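Local coordinates for prolyl endopeptidase (Myxococcus xanthus, PDB 2BKL), which probably cleaves oligopeptides after proline, and far less readily after alanine, as a serine peptidase of the prolyl oligopeptidase family, at residues S321-S326 with S333-K338; S342-A347 with S366-L371. All blocks are in the same frame, centred on the assembly; numbering follows the deposited sequence.

Contact 1 of 2, residues S321-S326 with S333-K338; sequences SLLSVS and SLEYLK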
loop_
_atom_site.group_PDB
_atom_site.type_symbol
_atom_site.label_atom_id
_atom_site.label_comp_id
_atom_site.label_asym_id
_atom_site.label_seq_id
_atom_site.Cartn_x
_atom_site.Cartn_y
_atom_site.Cartn_z
ATOM N N SER A 321 -18.230 7.650 -4.186
ATOM C CA SER A 321 -17.384 7.832 -3.014
ATOM C C SER A 321 -16.335 8.886 -3.313
ATOM O O SER A 321 -15.570 8.749 -4.256
ATOM C CB SER A 321 -16.681 6.537 -2.635
ATOM O OG SER A 321 -17.631 5.506 -2.395
ATOM N N LEU A 322 -16.257 9.931 -2.497
ATOM C CA LEU A 322 -15.260 10.969 -2.665
ATOM C C LEU A 322 -14.000 10.542 -1.945
ATOM O O LEU A 322 -14.038 10.299 -0.751
ATOM C CB LEU A 322 -15.781 12.307 -2.140
ATOM C CG LEU A 322 -14.789 13.476 -2.224
ATOM C CD1 LEU A 322 -14.300 13.706 -3.652
ATOM C CD2 LEU A 322 -15.362 14.737 -1.670
ATOM N N LEU A 323 -12.896 10.370 -2.686
ATOM C CA LEU A 323 -11.637 9.847 -2.121
ATOM C C LEU A 323 -10.639 10.912 -1.755
ATOM O O LEU A 323 -9.909 10.752 -0.782
ATOM C CB LEU A 323 -10.952 8.892 -3.107
ATOM C CG LEU A 323 -11.693 7.683 -3.605
ATOM C CD1 LEU A 323 -10.687 6.860 -4.449
ATOM C CD2 LEU A 323 -12.290 6.913 -2.460
ATOM N N SER A 324 -10.527 11.964 -2.563
ATOM C CA SER A 324 -9.522 12.983 -2.295
ATOM C C SER A 324 -9.905 14.292 -2.954
ATOM O O SER A 324 -10.709 14.334 -3.914
ATOM C CB SER A 324 -8.147 12.574 -2.788
ATOM O OG SER A 324 -8.100 12.563 -4.187
ATOM N N VAL A 325 -9.305 15.338 -2.434
ATOM C CA VAL A 325 -9.488 16.688 -2.915
ATOM C C VAL A 325 -8.127 17.293 -3.013
ATOM O O VAL A 325 -7.351 17.258 -2.049
ATOM C CB VAL A 325 -10.286 17.549 -1.925
ATOM C CG1 VAL A 325 -10.367 18.968 -2.433
ATOM C CG2 VAL A 325 -11.636 16.973 -1.708
ATOM N N SER A 326 -7.851 17.898 -4.160
ATOM C CA SER A 326 -6.644 18.683 -4.327
ATOM C C SER A 326 -6.984 20.076 -4.808
ATOM O O SER A 326 -7.991 20.293 -5.483
ATOM C CB SER A 326 -5.676 18.024 -5.287
ATOM O OG SER A 326 -6.201 17.978 -6.596
ATOM N N SER A 333 -10.042 19.896 -7.283
ATOM C CA SER A 333 -10.099 18.670 -8.081
ATOM C C SER A 333 -10.541 17.538 -7.169
ATOM O O SER A 333 -9.922 17.288 -6.171
ATOM C CB SER A 333 -8.762 18.358 -8.746
ATOM O OG SER A 333 -8.903 17.253 -9.627
ATOM N N LEU A 334 -11.636 16.899 -7.548
ATOM C CA LEU A 334 -12.349 15.940 -6.702
ATOM C C LEU A 334 -12.268 14.569 -7.376
ATOM O O LEU A 334 -12.763 14.364 -8.496
ATOM C CB LEU A 334 -13.806 16.350 -6.540
ATOM C CG LEU A 334 -14.104 17.798 -6.105
ATOM C CD1 LEU A 334 -15.572 18.123 -6.189
ATOM C CD2 LEU A 334 -13.640 17.968 -4.734
ATOM N N GLU A 335 -11.689 13.615 -6.672
ATOM C CA GLU A 335 -11.541 12.251 -7.169
ATOM C C GLU A 335 -12.618 11.390 -6.527
ATOM O O GLU A 335 -12.611 11.164 -5.321
ATOM C CB GLU A 335 -10.170 11.686 -6.820
ATOM C CG GLU A 335 -9.910 10.288 -7.371
ATOM C CD GLU A 335 -8.706 9.610 -6.744
ATOM O OE1 GLU A 335 -8.034 10.159 -5.851
ATOM O OE2 GLU A 335 -8.475 8.452 -7.126
ATOM N N TYR A 336 -13.530 10.913 -7.358
ATOM C CA TYR A 336 -14.660 10.042 -6.981
ATOM C C TYR A 336 -14.406 8.610 -7.472
ATOM O O TYR A 336 -13.664 8.387 -8.417
ATOM C CB TYR A 336 -15.963 10.536 -7.561
ATOM C CG TYR A 336 -16.507 11.774 -6.887
ATOM C CD1 TYR A 336 -17.286 11.689 -5.739
ATOM C CD2 TYR A 336 -16.224 13.032 -7.379
ATOM C CE1 TYR A 336 -17.799 12.831 -5.133
ATOM C CE2 TYR A 336 -16.687 14.143 -6.785
ATOM C CZ TYR A 336 -17.495 14.055 -5.659
ATOM O OH TYR A 336 -17.977 15.194 -5.034
ATOM N N LEU A 337 -15.046 7.657 -6.794
ATOM C CA LEU A 337 -15.116 6.280 -7.231
ATOM C C LEU A 337 -16.565 5.906 -7.423
ATOM O O LEU A 337 -17.365 6.042 -6.492
ATOM C CB LEU A 337 -14.487 5.374 -6.183
ATOM C CG LEU A 337 -13.732 4.145 -6.650
ATOM C CD1 LEU A 337 -12.489 4.533 -7.441
ATOM C CD2 LEU A 337 -13.354 3.271 -5.451
ATOM N N LYS A 338 -16.922 5.444 -8.610
ATOM C CA LYS A 338 -18.269 4.966 -8.950
ATOM C C LYS A 338 -18.111 3.496 -9.293
ATOM O O LYS A 338 -17.450 3.160 -10.280
ATOM C CB LYS A 338 -18.855 5.733 -10.153
ATOM C CG LYS A 338 -18.962 7.247 -9.943
ATOM C CD LYS A 338 -19.418 8.012 -11.209
ATOM C CE LYS A 338 -20.772 7.526 -11.740
ATOM N NZ LYS A 338 -21.195 8.362 -12.933
#
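Ser321 pairs with Leu337, and Ser326 with Ser333, as antiparallel hydrogen-bonded pairs that tie 321-326 to 333-338, each exchanging two N-H...O=C bonds. Between them the register slips: Leu323 and Ser324 both stand opposite Glu335 in a classic beta bulge. Leu323 N gives a 2.8 Å bond to Glu335 O, approaching nearly end-on at 171°, while Glu335 N turns to Ser324 O at 3.0 Å.

At the bulge the side chains make a polar contact as well. With CG anti to the backbone N (chi1 -177°), the chain of Glu335 extends away from the face of the sheet, with OE1 turned toward Ser324 OG, which donates to its anti lone pair at 2.9 Å. Leu323 CD1 lies 3.8 Å from the second oxygen, Glu335 OE2. Cut back to an alanine, Glu335 would no longer offer Ser324 OG this acceptor, and the side of Leu323 CD1 would probably be left uncovered. The hydroxyls of Ser321, Ser326 and Ser333 find their partners beyond the two strands, in Glu488 O, Leu368 O and Asn367 OD1.

Apolar packing occupies the other face. Leu322 CD1 sits over the centre of the Tyr336 ring in a CH-pi contact, 3.8 Å from its centroid, and Leu322 CB reaches Tyr336 CE1 at 3.6 Å. Val325 and Leu334 lie side by side, Val325 CG2 meeting Leu334 CD2 at 3.8 Å.

The hairpin makes the first two strands of a four-stranded propeller sheet, with strand 341-348 next; strands 283-288 and 311-314 of the preceding sheet cover its Leu322, Val325, Leu334 and Tyr336 face.

Contact 2 of 2, residues S342-A347 with S366-L371; sequences SEVRVA and SNLMGL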
loop_
_atom_site.group_PDB
_atom_site.type_symbol
_atom_site.label_atom_id
_atom_site.label_comp_id
_atom_site.label_asym_id
_atom_site.label_seq_id
_atom_site.Cartn_x
_atom_site.Cartn_y
_atom_site.Cartn_z
ATOM N N SER A 342 -12.707 5.245 -11.115
ATOM C CA SER A 342 -12.628 6.637 -10.726
ATOM C C SER A 342 -13.123 7.604 -11.801
ATOM O O SER A 342 -13.113 7.326 -13.001
ATOM C CB SER A 342 -11.261 7.015 -10.226
ATOM O OG SER A 342 -10.363 6.957 -11.280
ATOM N N GLU A 343 -13.593 8.733 -11.296
ATOM C CA GLU A 343 -14.023 9.877 -12.078
ATOM C C GLU A 343 -13.452 11.101 -11.397
ATOM O O GLU A 343 -13.438 11.181 -10.170
ATOM C CB GLU A 343 -15.554 9.966 -12.122
ATOM C CG GLU A 343 -16.089 11.216 -12.816
ATOM C CD GLU A 343 -17.533 11.115 -13.226
ATOM O OE1 GLU A 343 -17.795 10.539 -14.304
ATOM O OE2 GLU A 343 -18.400 11.632 -12.484
ATOM N N VAL A 344 -12.962 12.049 -12.177
ATOM C CA VAL A 344 -12.345 13.243 -11.636
ATOM C C VAL A 344 -13.163 14.457 -12.064
ATOM O O VAL A 344 -13.477 14.645 -13.230
ATOM C CB VAL A 344 -10.878 13.355 -12.078
ATOM C CG1 VAL A 344 -10.257 14.647 -11.520
ATOM C CG2 VAL A 344 -10.102 12.121 -11.587
ATOM N N ARG A 345 -13.529 15.283 -11.082
ATOM C CA ARG A 345 -14.384 16.455 -11.298
ATOM C C ARG A 345 -13.684 17.716 -10.804
ATOM O O ARG A 345 -13.074 17.736 -9.719
ATOM C CB ARG A 345 -15.700 16.273 -10.549
ATOM C CG ARG A 345 -16.494 15.046 -10.968
ATOM C CD ARG A 345 -17.837 14.965 -10.283
ATOM N NE ARG A 345 -18.444 13.652 -10.460
ATOM C CZ ARG A 345 -19.392 13.146 -9.679
ATOM N NH1 ARG A 345 -19.862 13.813 -8.642
ATOM N NH2 ARG A 345 -19.869 11.933 -9.935
ATOM N N VAL A 346 -13.722 18.755 -11.624
ATOM C CA VAL A 346 -13.154 20.055 -11.302
ATOM C C VAL A 346 -14.297 20.953 -10.862
ATOM O O VAL A 346 -15.329 21.000 -11.521
ATOM C CB VAL A 346 -12.407 20.670 -12.508
ATOM C CG1 VAL A 346 -11.894 22.088 -12.195
ATOM C CG2 VAL A 346 -11.256 19.770 -12.879
ATOM N N ALA A 347 -14.113 21.607 -9.734
ATOM C CA ALA A 347 -15.090 22.553 -9.172
ATOM C C ALA A 347 -14.399 23.852 -8.790
ATOM O O ALA A 347 -13.183 23.880 -8.590
ATOM C CB ALA A 347 -15.767 21.962 -7.943
ATOM N N SER A 366 -5.820 8.877 -11.557
ATOM C CA SER A 366 -5.483 9.611 -10.359
ATOM C C SER A 366 -6.237 10.938 -10.323
ATOM O O SER A 366 -6.756 11.406 -11.340
ATOM C CB SER A 366 -3.980 9.890 -10.293
ATOM O OG SER A 366 -3.621 10.915 -11.231
ATOM N N ASN A 367 -6.240 11.571 -9.160
ATOM C CA ASN A 367 -6.680 12.946 -9.073
ATOM C C ASN A 367 -5.682 13.815 -9.820
ATOM O O ASN A 367 -4.551 13.403 -10.097
ATOM C CB ASN A 367 -6.842 13.376 -7.616
ATOM C CG ASN A 367 -7.823 14.526 -7.443
ATOM O OD1 ASN A 367 -8.431 14.959 -8.382
ATOM N ND2 ASN A 367 -8.018 14.961 -6.212
ATOM N N LEU A 368 -6.087 15.022 -10.148
ATOM C CA LEU A 368 -5.165 15.979 -10.712
ATOM C C LEU A 368 -4.089 16.340 -9.706
ATOM O O LEU A 368 -4.346 16.465 -8.504
ATOM C CB LEU A 368 -5.893 17.224 -11.158
ATOM C CG LEU A 368 -6.861 17.089 -12.320
ATOM C CD1 LEU A 368 -7.504 18.441 -12.617
ATOM C CD2 LEU A 368 -6.165 16.539 -13.543
ATOM N N MET A 369 -2.866 16.441 -10.228
ATOM C CA MET A 369 -1.671 16.715 -9.465
ATOM C C MET A 369 -1.016 17.977 -10.005
ATOM O O MET A 369 -0.762 18.092 -11.199
ATOM C CB MET A 369 -0.691 15.557 -9.585
ATOM C CG MET A 369 -1.207 14.285 -8.942
ATOM S SD MET A 369 -0.081 12.963 -9.299
ATOM C CE MET A 369 -0.717 12.447 -10.770
ATOM N N GLY A 370 -0.688 18.884 -9.110
ATOM C CA GLY A 370 -0.061 20.128 -9.470
ATOM C C GLY A 370 0.082 21.002 -8.260
ATOM O O GLY A 370 0.417 20.530 -7.175
ATOM N N LEU A 371 -0.184 22.277 -8.456
ATOM C CA LEU A 371 -0.063 23.253 -7.395
ATOM C C LEU A 371 -1.222 24.219 -7.461
ATOM O O LEU A 371 -1.824 24.432 -8.512
ATOM C CB LEU A 371 1.268 24.035 -7.455
ATOM C CG LEU A 371 2.553 23.279 -7.144
ATOM C CD1 LEU A 371 3.748 24.167 -7.360
ATOM C CD2 LEU A 371 2.587 22.750 -5.754
#
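Val344 overlaps the start of the loop 366-371 with both of its methyls, CG2 against Ser366 and CG1 against Asn367 and Leu368. Val344 CG1, anti to the backbone N (chi1 179°), comes within 3.6 Å of Asn367 OD1, whereas Val344 CG2 rests 3.4 Å from Ser366 O. That carbonyl oxygen is buried here against a methyl and has no polar partner in the model.

Leu368 supplies the apolar part of the contact. Its CG lies 4.3 Å from Val344 CG1, and its CD1 meets Val346 CG2 at 4.0 Å, the Val346 and Leu368 side chains crossing at about a right angle. Asn367 and Ser366 are held by bonds within the loop and beyond it: Asn367 OD1 accepts from Leu368 N in a weak 2.9 Å bond and is also hydrogen-bonded to Ser333 OG, while Ser366 OG reaches both Asn367 O and Val380 N.

Glu343 and Arg345, which alternate with the valines, point away from the loop. There Arg345 grips Glu343 side-on, NE and NH2 both bonding OE2 close to the guanidinium plane; Arg345 NH1 forms a further salt bridge with Asp317.

Face-to-face packing of neighbouring sheets is characteristic of a beta-propeller; here strand 341-348 meets the loop that leads from strand 364-365 into strand 376-383 of the next sheet.

Overall arrangement
The two contacts come in series along the chain, contact 1 closing before contact 2 opens, and their centres lie 7 Å apart within the N-terminal beta-propeller domain. Strands 331-338 and 341-348 are consecutive neighbours in one antiparallel sheet, so contact 1 builds inside that sheet, whereas contact 2 packs it against the loop that follows strand 364-365 of the next one. Asn367 of contact 2 reaches the strands of contact 1; separately, Leu334 N lies 2.7 Å from Arg345 O, a probable hydrogen bond between the adjoining strands. The two contacts thus join strands within one propeller sheet and fit that sheet to its successor, in the domain that faces the catalytic domain of this family.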